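Local coordinates for SusD homolog (Bacteroides thetaiotaomicron VPI-5482, PDB 3IHV), which probably binds glycans at the outer membrane as a SusD-family partner in carbohydrate uptake by this gut bacterium, at residues Trp220-Lys225 with Glu406-Trp411. Residues are numbered along the deposited sequence; the frame is centred on the assembly and turned at random.
Sequences WEAAAK and EALNEW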
loop_
_atom_site.group_PDB
_atom_site.type_symbol
_atom_site.label_atom_id
_atom_site.label_comp_id
_atom_site.label_asym_id
_atom_site.label_seq_id
_atom_site.Cartn_x
_atom_site.Cartn_y
_atom_site.Cartn_z
ATOM N N TRP A 220 -8.596 19.275 -2.839
ATOM C CA TRP A 220 -7.872 19.006 -4.074
ATOM C C TRP A 220 -6.764 20.041 -4.260
ATOM O O TRP A 220 -5.615 19.719 -4.620
ATOM C CB TRP A 220 -8.801 19.019 -5.270
ATOM C CG TRP A 220 -9.768 17.848 -5.379
ATOM C CD1 TRP A 220 -11.121 17.921 -5.364
ATOM C CD2 TRP A 220 -9.448 16.480 -5.580
ATOM N NE1 TRP A 220 -11.663 16.693 -5.533
ATOM C CE2 TRP A 220 -10.654 15.779 -5.653
ATOM C CE3 TRP A 220 -8.263 15.776 -5.677
ATOM C CZ2 TRP A 220 -10.713 14.423 -5.847
ATOM C CZ3 TRP A 220 -8.319 14.402 -5.845
ATOM C CH2 TRP A 220 -9.530 13.739 -5.926
ATOM N N GLU A 221 -7.106 21.290 -4.028
ATOM C CA GLU A 221 -6.131 22.354 -4.081
ATOM C C GLU A 221 -5.008 22.109 -3.072
ATOM O O GLU A 221 -3.857 22.313 -3.388
ATOM C CB GLU A 221 -6.809 23.692 -3.803
ATOM C CG GLU A 221 -5.843 24.850 -3.663
ATOM C CD GLU A 221 -6.525 26.158 -3.442
ATOM O OE1 GLU A 221 -7.781 26.208 -3.403
ATOM O OE2 GLU A 221 -5.781 27.142 -3.326
ATOM N N ALA A 222 -5.349 21.627 -1.868
ATOM C CA ALA A 222 -4.327 21.362 -0.846
ATOM C C ALA A 222 -3.410 20.235 -1.307
ATOM O O ALA A 222 -2.183 20.289 -1.140
ATOM C CB ALA A 222 -4.980 21.035 0.514
ATOM N N ALA A 223 -3.994 19.181 -1.889
ATOM C CA ALA A 223 -3.194 18.057 -2.397
ATOM C C ALA A 223 -2.215 18.572 -3.477
ATOM O O ALA A 223 -1.015 18.249 -3.483
ATOM C CB ALA A 223 -4.131 16.980 -2.996
ATOM N N ALA A 224 -2.740 19.347 -4.405
ATOM C CA ALA A 224 -1.930 19.873 -5.501
ATOM C C ALA A 224 -0.808 20.792 -4.986
ATOM O O ALA A 224 0.302 20.714 -5.469
ATOM C CB ALA A 224 -2.810 20.635 -6.513
ATOM N N LYS A 225 -1.129 21.689 -4.046
ATOM C CA LYS A 225 -0.110 22.602 -3.502
ATOM C C LYS A 225 0.992 21.861 -2.737
ATOM O O LYS A 225 2.171 22.226 -2.806
ATOM C CB LYS A 225 -0.756 23.671 -2.654
ATOM C CG LYS A 225 -1.524 24.650 -3.534
ATOM C CD LYS A 225 -2.123 25.810 -2.774
ATOM C CE LYS A 225 -2.671 26.832 -3.755
ATOM N NZ LYS A 225 -3.205 28.008 -3.049
ATOM N N GLU A 406 -3.677 14.266 -10.870
ATOM C CA GLU A 406 -5.097 14.062 -10.540
ATOM C C GLU A 406 -5.681 15.288 -9.844
ATOM O O GLU A 406 -6.705 15.820 -10.223
ATOM C CB GLU A 406 -5.269 12.811 -9.651
ATOM C CG GLU A 406 -6.698 12.541 -9.237
ATOM C CD GLU A 406 -6.843 11.363 -8.310
ATOM O OE1 GLU A 406 -5.835 10.628 -8.047
ATOM O OE2 GLU A 406 -8.002 11.150 -7.895
ATOM N N ALA A 407 -4.987 15.747 -8.808
ATOM C CA ALA A 407 -5.495 16.867 -7.989
ATOM C C ALA A 407 -5.533 18.173 -8.749
ATOM O O ALA A 407 -6.499 18.962 -8.607
ATOM C CB ALA A 407 -4.638 17.022 -6.687
ATOM N N LEU A 408 -4.497 18.449 -9.549
ATOM C CA LEU A 408 -4.535 19.644 -10.384
ATOM C C LEU A 408 -5.764 19.648 -11.288
ATOM O O LEU A 408 -6.451 20.658 -11.432
ATOM C CB LEU A 408 -3.280 19.746 -11.252
ATOM C CG LEU A 408 -1.996 20.207 -10.537
ATOM C CD1 LEU A 408 -0.787 19.958 -11.434
ATOM C CD2 LEU A 408 -2.151 21.691 -10.208
ATOM N N ASN A 409 -6.039 18.506 -11.914
ATOM C CA ASN A 409 -7.169 18.409 -12.849
ATOM C C ASN A 409 -8.471 18.595 -12.106
ATOM O O ASN A 409 -9.371 19.251 -12.608
ATOM C CB ASN A 409 -7.123 17.056 -13.557
ATOM C CG ASN A 409 -8.233 16.870 -14.542
ATOM O OD1 ASN A 409 -8.412 17.676 -15.449
ATOM N ND2 ASN A 409 -8.952 15.757 -14.415
ATOM N N GLU A 410 -8.562 18.054 -10.891
ATOM C CA GLU A 410 -9.784 18.206 -10.115
ATOM C C GLU A 410 -9.978 19.656 -9.675
ATOM O O GLU A 410 -11.066 20.245 -9.808
ATOM C CB GLU A 410 -9.756 17.311 -8.875
ATOM C CG GLU A 410 -9.724 15.832 -9.133
ATOM C CD GLU A 410 -10.971 15.266 -9.832
ATOM O OE1 GLU A 410 -12.064 15.913 -9.798
ATOM O OE2 GLU A 410 -10.817 14.155 -10.404
ATOM N N TRP A 411 -8.910 20.262 -9.158
ATOM C CA TRP A 411 -9.001 21.658 -8.697
ATOM C C TRP A 411 -9.264 22.685 -9.809
ATOM O O TRP A 411 -10.173 23.547 -9.690
ATOM C CB TRP A 411 -7.732 21.978 -7.920
ATOM C CG TRP A 411 -7.478 23.352 -7.610
ATOM C CD1 TRP A 411 -8.382 24.315 -7.264
ATOM C CD2 TRP A 411 -6.184 23.955 -7.500
ATOM N NE1 TRP A 411 -7.732 25.486 -7.020
ATOM C CE2 TRP A 411 -6.382 25.290 -7.138
ATOM C CE3 TRP A 411 -4.880 23.479 -7.668
ATOM C CZ2 TRP A 411 -5.321 26.190 -6.966
ATOM C CZ3 TRP A 411 -3.823 24.354 -7.508
ATOM C CH2 TRP A 411 -4.051 25.701 -7.138
#
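W220 lays one face of its indole over the aliphatic part of E410. The E410 CG is 3.5 Å from the centroid of the six-membered ring, only 6° off the ring normal, a CH-pi contact. E410 bends at chi2 (-64°), which keeps its carboxylate over the same face of the indole, where OE2 forms a salt bridge with R452. E406 OE2 also comes close, 3.6 Å from W220 CH2. The same OE2 accepts a hydrogen bond from W476 NE1, and OE1 forms a salt bridge with R475.

W411 does the same with E221. E221 CB makes a CH-pi contact 3.6 Å from the centroid of the five-membered ring. The E221 chain is extended, and its carboxylate stacks on the indole, with the planes 6° apart. K225 NZ forms a salt bridge with E221 OE2 at 2.7 Å, and K225 CE touches the six-membered ring of W411.

The tryptophans touch through their CB atoms, 4.1 Å from W220 CB to W411 CB. Beside them the helices meet through alanines. A407 CB rests 3.5 Å from W220 O and 3.7 Å from A223 CB. It also meets A224, whose methyl touches W411 and L408. Their small size probably allows the axes of the two short segments to come within 8.0 Å, roughly antiparallel.

This helix-helix contact is consistent with the TPR-like packing of SusD proteins. Helix 195-210 packs against W220 and A223, helix 448-463 against E406, and helix 417-430 against L408.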